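Local coordinates for protein cruciferin (Brassica napus, PDB 3KGL) that probably serves as a seed storage protein, an 11S globulin laid down as a nutrient reserve for the plant, at residues Lys22-His34 against Ser44-Tyr56. Sequence-based numbering, arbitrary orientation.
Sequences KAEAGRIEVWDHH and SFVRYIIESKGLY
Glu29 and Arg47 form a hydrogen-bonded pair between antiparallel strands 26-30 and 44-50, and their side chains run alongside one another on the same face of the sheet, an example of how cross-strand pairing lets opposite charges meet. Arg47 NH1 reaches Glu29 OE1 at 2.7 Å, meeting it from above the carboxylate plane in a bent salt bridge. The other oxygen, OE2, lies over the guanidinium of Arg27, a purely ionic contact, so the carboxylate sits between two positive charges. With CG anti to the backbone N (chi1 171°) and a bend at chi3, Arg47 also brings one guanidinium face over Trp31 CH2, and its NH2 goes on to the hydroxyl of Tyr349. Phe45 turns its edge to the face of the six-membered ring of Trp31 in a T-shaped pair, planes at 84°, with CD2 3.3 Å from Trp31 CZ3. A leucine in place of Arg47 would probably leave Glu29 OE1 without its mate and the Tyr349 hydroxyl without the bond from NH2, and would uncover part of the indole edge. On the reverse face Ile28 touches Val46 through their CG2 methyls and sets CD1 against the Tyr56 ring edge. In this cupin sheet, strand 26-30 lies between 19-23 and 43-50, and Phe45, Val46 and Arg47 lean on strand 173-180 beyond.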
# COMPACT_ATOMS: atom_id res chain seq x y z
N LYS A 22 32.91 -7.97 5.92
CA LYS A 22 34.04 -7.54 6.72
C LYS A 22 34.75 -6.43 5.98
O LYS A 22 35.19 -6.60 4.85
CB LYS A 22 34.95 -8.74 7.04
CG LYS A 22 34.21 -9.86 7.77
CD LYS A 22 34.88 -11.22 7.72
CE LYS A 22 35.51 -11.57 9.06
NZ LYS A 22 35.46 -13.04 9.37
N ALA A 23 34.84 -5.27 6.63
CA ALA A 23 35.53 -4.12 6.05
C ALA A 23 36.78 -3.75 6.84
O ALA A 23 36.91 -4.11 8.00
CB ALA A 23 34.58 -2.94 5.97
N GLU A 24 37.69 -3.03 6.17
CA GLU A 24 38.89 -2.46 6.78
C GLU A 24 38.74 -2.11 8.26
O GLU A 24 39.55 -2.54 9.08
CB GLU A 24 39.35 -1.23 5.97
CG GLU A 24 40.48 -0.38 6.58
CD GLU A 24 41.11 0.61 5.58
OE1 GLU A 24 40.52 1.67 5.29
OE2 GLU A 24 42.23 0.32 5.10
N ALA A 25 37.71 -1.35 8.61
CA ALA A 25 37.55 -0.88 9.99
C ALA A 25 36.16 -1.13 10.57
O ALA A 25 35.61 -0.30 11.29
CB ALA A 25 37.91 0.60 10.11
N GLY A 26 35.59 -2.29 10.28
CA GLY A 26 34.31 -2.64 10.86
C GLY A 26 33.61 -3.64 9.97
O GLY A 26 34.17 -4.08 8.96
N ARG A 27 32.40 -4.01 10.34
CA ARG A 27 31.67 -4.95 9.53
C ARG A 27 30.16 -4.77 9.60
O ARG A 27 29.60 -4.33 10.60
CB ARG A 27 32.06 -6.38 9.91
CG ARG A 27 31.85 -6.68 11.36
CD ARG A 27 32.38 -8.03 11.74
NE ARG A 27 32.39 -8.15 13.19
CZ ARG A 27 32.20 -9.29 13.84
NH1 ARG A 27 31.99 -10.41 13.16
NH2 ARG A 27 32.22 -9.29 15.17
N ILE A 28 29.51 -5.12 8.49
CA ILE A 28 28.07 -5.04 8.36
C ILE A 28 27.50 -6.45 8.53
O ILE A 28 27.73 -7.33 7.70
CB ILE A 28 27.68 -4.45 6.98
CG1 ILE A 28 28.29 -3.06 6.80
CG2 ILE A 28 26.17 -4.37 6.81
CD1 ILE A 28 28.57 -2.70 5.37
N GLU A 29 26.75 -6.67 9.60
CA GLU A 29 26.15 -7.96 9.84
C GLU A 29 24.68 -7.92 9.49
O GLU A 29 23.90 -7.19 10.10
CB GLU A 29 26.35 -8.37 11.29
CG GLU A 29 27.83 -8.45 11.64
CD GLU A 29 28.08 -8.98 13.01
OE1 GLU A 29 27.48 -8.47 13.98
OE2 GLU A 29 28.90 -9.92 13.12
N VAL A 30 24.30 -8.70 8.50
CA VAL A 30 22.97 -8.58 7.95
C VAL A 30 22.14 -9.85 8.13
O VAL A 30 22.61 -10.95 7.85
CB VAL A 30 23.03 -8.13 6.46
CG1 VAL A 30 24.32 -8.60 5.83
CG2 VAL A 30 21.83 -8.62 5.68
N TRP A 31 20.91 -9.65 8.63
CA TRP A 31 19.95 -10.71 8.91
C TRP A 31 19.28 -11.23 7.64
O TRP A 31 19.21 -10.53 6.64
CB TRP A 31 18.86 -10.21 9.85
CG TRP A 31 19.14 -10.50 11.30
CD1 TRP A 31 18.68 -11.56 12.01
CD2 TRP A 31 19.93 -9.72 12.20
NE1 TRP A 31 19.13 -11.49 13.30
CE2 TRP A 31 19.90 -10.38 13.45
CE3 TRP A 31 20.66 -8.54 12.09
CZ2 TRP A 31 20.56 -9.90 14.56
CZ3 TRP A 31 21.33 -8.06 13.20
CH2 TRP A 31 21.27 -8.74 14.42
N ASP A 32 18.78 -12.45 7.70
CA ASP A 32 18.13 -13.04 6.55
C ASP A 32 16.62 -12.75 6.48
O ASP A 32 15.85 -13.19 7.34
CB ASP A 32 18.37 -14.54 6.54
CG ASP A 32 17.97 -15.17 5.23
OD1 ASP A 32 17.80 -14.42 4.24
OD2 ASP A 32 17.83 -16.41 5.18
N HIS A 33 16.21 -12.04 5.44
CA HIS A 33 14.80 -11.69 5.31
C HIS A 33 14.01 -12.80 4.64
O HIS A 33 12.78 -12.74 4.58
CB HIS A 33 14.65 -10.37 4.54
CG HIS A 33 15.51 -10.30 3.32
ND1 HIS A 33 16.84 -9.95 3.37
CD2 HIS A 33 15.22 -10.53 2.01
CE1 HIS A 33 17.34 -9.97 2.14
NE2 HIS A 33 16.38 -10.32 1.30
N HIS A 34 14.71 -13.82 4.13
CA HIS A 34 14.08 -15.01 3.54
C HIS A 34 13.69 -16.03 4.61
O HIS A 34 13.10 -17.06 4.31
CB HIS A 34 15.00 -15.70 2.54
CG HIS A 34 15.40 -14.84 1.39
ND1 HIS A 34 16.72 -14.48 1.17
CD2 HIS A 34 14.68 -14.28 0.39
CE1 HIS A 34 16.78 -13.73 0.08
NE2 HIS A 34 15.56 -13.60 -0.41
N SER A 44 13.71 -6.46 7.05
CA SER A 44 15.05 -7.00 7.24
C SER A 44 15.68 -6.22 8.39
O SER A 44 15.14 -5.21 8.86
CB SER A 44 15.88 -6.83 5.97
OG SER A 44 17.19 -7.34 6.12
N PHE A 45 16.82 -6.71 8.86
CA PHE A 45 17.50 -6.10 10.00
C PHE A 45 19.00 -6.14 9.71
O PHE A 45 19.45 -6.99 8.95
CB PHE A 45 17.14 -6.87 11.27
CG PHE A 45 17.35 -6.10 12.55
CD1 PHE A 45 16.39 -5.22 13.01
CD2 PHE A 45 18.50 -6.29 13.31
CE1 PHE A 45 16.59 -4.53 14.19
CE2 PHE A 45 18.69 -5.59 14.50
CZ PHE A 45 17.74 -4.72 14.93
N VAL A 46 19.75 -5.21 10.28
CA VAL A 46 21.19 -5.14 10.03
C VAL A 46 21.86 -4.48 11.21
O VAL A 46 21.25 -3.67 11.90
CB VAL A 46 21.53 -4.33 8.76
CG1 VAL A 46 20.93 -2.95 8.85
CG2 VAL A 46 23.04 -4.24 8.57
N ARG A 47 23.12 -4.83 11.45
CA ARG A 47 23.88 -4.21 12.52
C ARG A 47 25.18 -3.74 11.94
O ARG A 47 25.91 -4.53 11.37
CB ARG A 47 24.17 -5.20 13.64
CG ARG A 47 25.12 -4.67 14.68
CD ARG A 47 25.87 -5.78 15.39
NE ARG A 47 25.04 -6.46 16.37
CZ ARG A 47 24.76 -7.75 16.35
NH1 ARG A 47 25.25 -8.54 15.41
NH2 ARG A 47 23.99 -8.26 17.30
N TYR A 48 25.46 -2.45 12.07
CA TYR A 48 26.77 -1.93 11.76
C TYR A 48 27.61 -2.10 13.00
O TYR A 48 27.19 -1.67 14.08
CB TYR A 48 26.72 -0.44 11.44
CG TYR A 48 25.84 -0.04 10.28
CD1 TYR A 48 25.62 -0.91 9.22
CD2 TYR A 48 25.27 1.22 10.23
CE1 TYR A 48 24.82 -0.54 8.15
CE2 TYR A 48 24.49 1.60 9.17
CZ TYR A 48 24.26 0.73 8.13
OH TYR A 48 23.48 1.12 7.07
N ILE A 49 28.78 -2.72 12.88
CA ILE A 49 29.75 -2.70 13.99
C ILE A 49 31.02 -1.95 13.63
O ILE A 49 31.93 -2.53 13.02
CB ILE A 49 30.18 -4.08 14.45
CG1 ILE A 49 29.00 -5.04 14.47
CG2 ILE A 49 30.77 -3.94 15.80
CD1 ILE A 49 29.21 -6.24 15.35
N ILE A 50 31.09 -0.68 14.03
CA ILE A 50 32.15 0.22 13.55
C ILE A 50 33.29 0.40 14.55
O ILE A 50 33.07 0.78 15.70
CB ILE A 50 31.59 1.59 13.14
CG1 ILE A 50 30.36 1.41 12.25
CG2 ILE A 50 32.65 2.38 12.40
CD1 ILE A 50 29.43 2.59 12.25
N GLU A 51 34.51 0.11 14.10
CA GLU A 51 35.70 0.15 14.95
C GLU A 51 36.14 1.58 15.18
O GLU A 51 35.42 2.51 14.83
CB GLU A 51 36.84 -0.66 14.33
CG GLU A 51 36.66 -2.17 14.45
CD GLU A 51 36.45 -2.63 15.89
OE1 GLU A 51 36.55 -1.80 16.82
OE2 GLU A 51 36.18 -3.84 16.09
N SER A 52 37.31 1.77 15.77
CA SER A 52 37.76 3.13 16.06
C SER A 52 38.48 3.74 14.86
O SER A 52 39.19 3.04 14.14
CB SER A 52 38.63 3.15 17.30
OG SER A 52 38.28 4.27 18.10
N LYS A 53 38.28 5.05 14.68
CA LYS A 53 38.78 5.77 13.50
C LYS A 53 37.97 5.31 12.29
O LYS A 53 38.31 5.64 11.14
CB LYS A 53 40.26 5.48 13.26
CG LYS A 53 41.24 6.11 14.24
CD LYS A 53 42.49 5.22 14.40
CE LYS A 53 43.01 4.67 13.06
NZ LYS A 53 44.10 3.64 13.20
N GLY A 54 36.92 4.55 12.56
CA GLY A 54 36.17 3.87 11.51
C GLY A 54 35.04 4.69 10.94
O GLY A 54 34.19 5.20 11.66
N LEU A 55 35.04 4.80 9.62
CA LEU A 55 34.01 5.54 8.92
C LEU A 55 33.16 4.58 8.11
O LEU A 55 33.69 3.80 7.31
CB LEU A 55 34.64 6.59 8.00
CG LEU A 55 33.70 7.21 6.96
CD1 LEU A 55 32.50 7.84 7.65
CD2 LEU A 55 34.43 8.22 6.09
N TYR A 56 31.84 4.62 8.33
CA TYR A 56 30.89 3.92 7.47
C TYR A 56 30.43 4.89 6.37
O TYR A 56 29.81 5.90 6.66
CB TYR A 56 29.69 3.42 8.28
CG TYR A 56 28.60 2.83 7.41
CD1 TYR A 56 28.51 1.47 7.20
CD2 TYR A 56 27.67 3.65 6.77
CE1 TYR A 56 27.53 0.93 6.39
CE2 TYR A 56 26.68 3.11 5.96
CZ TYR A 56 26.61 1.75 5.78
OH TYR A 56 25.63 1.22 4.97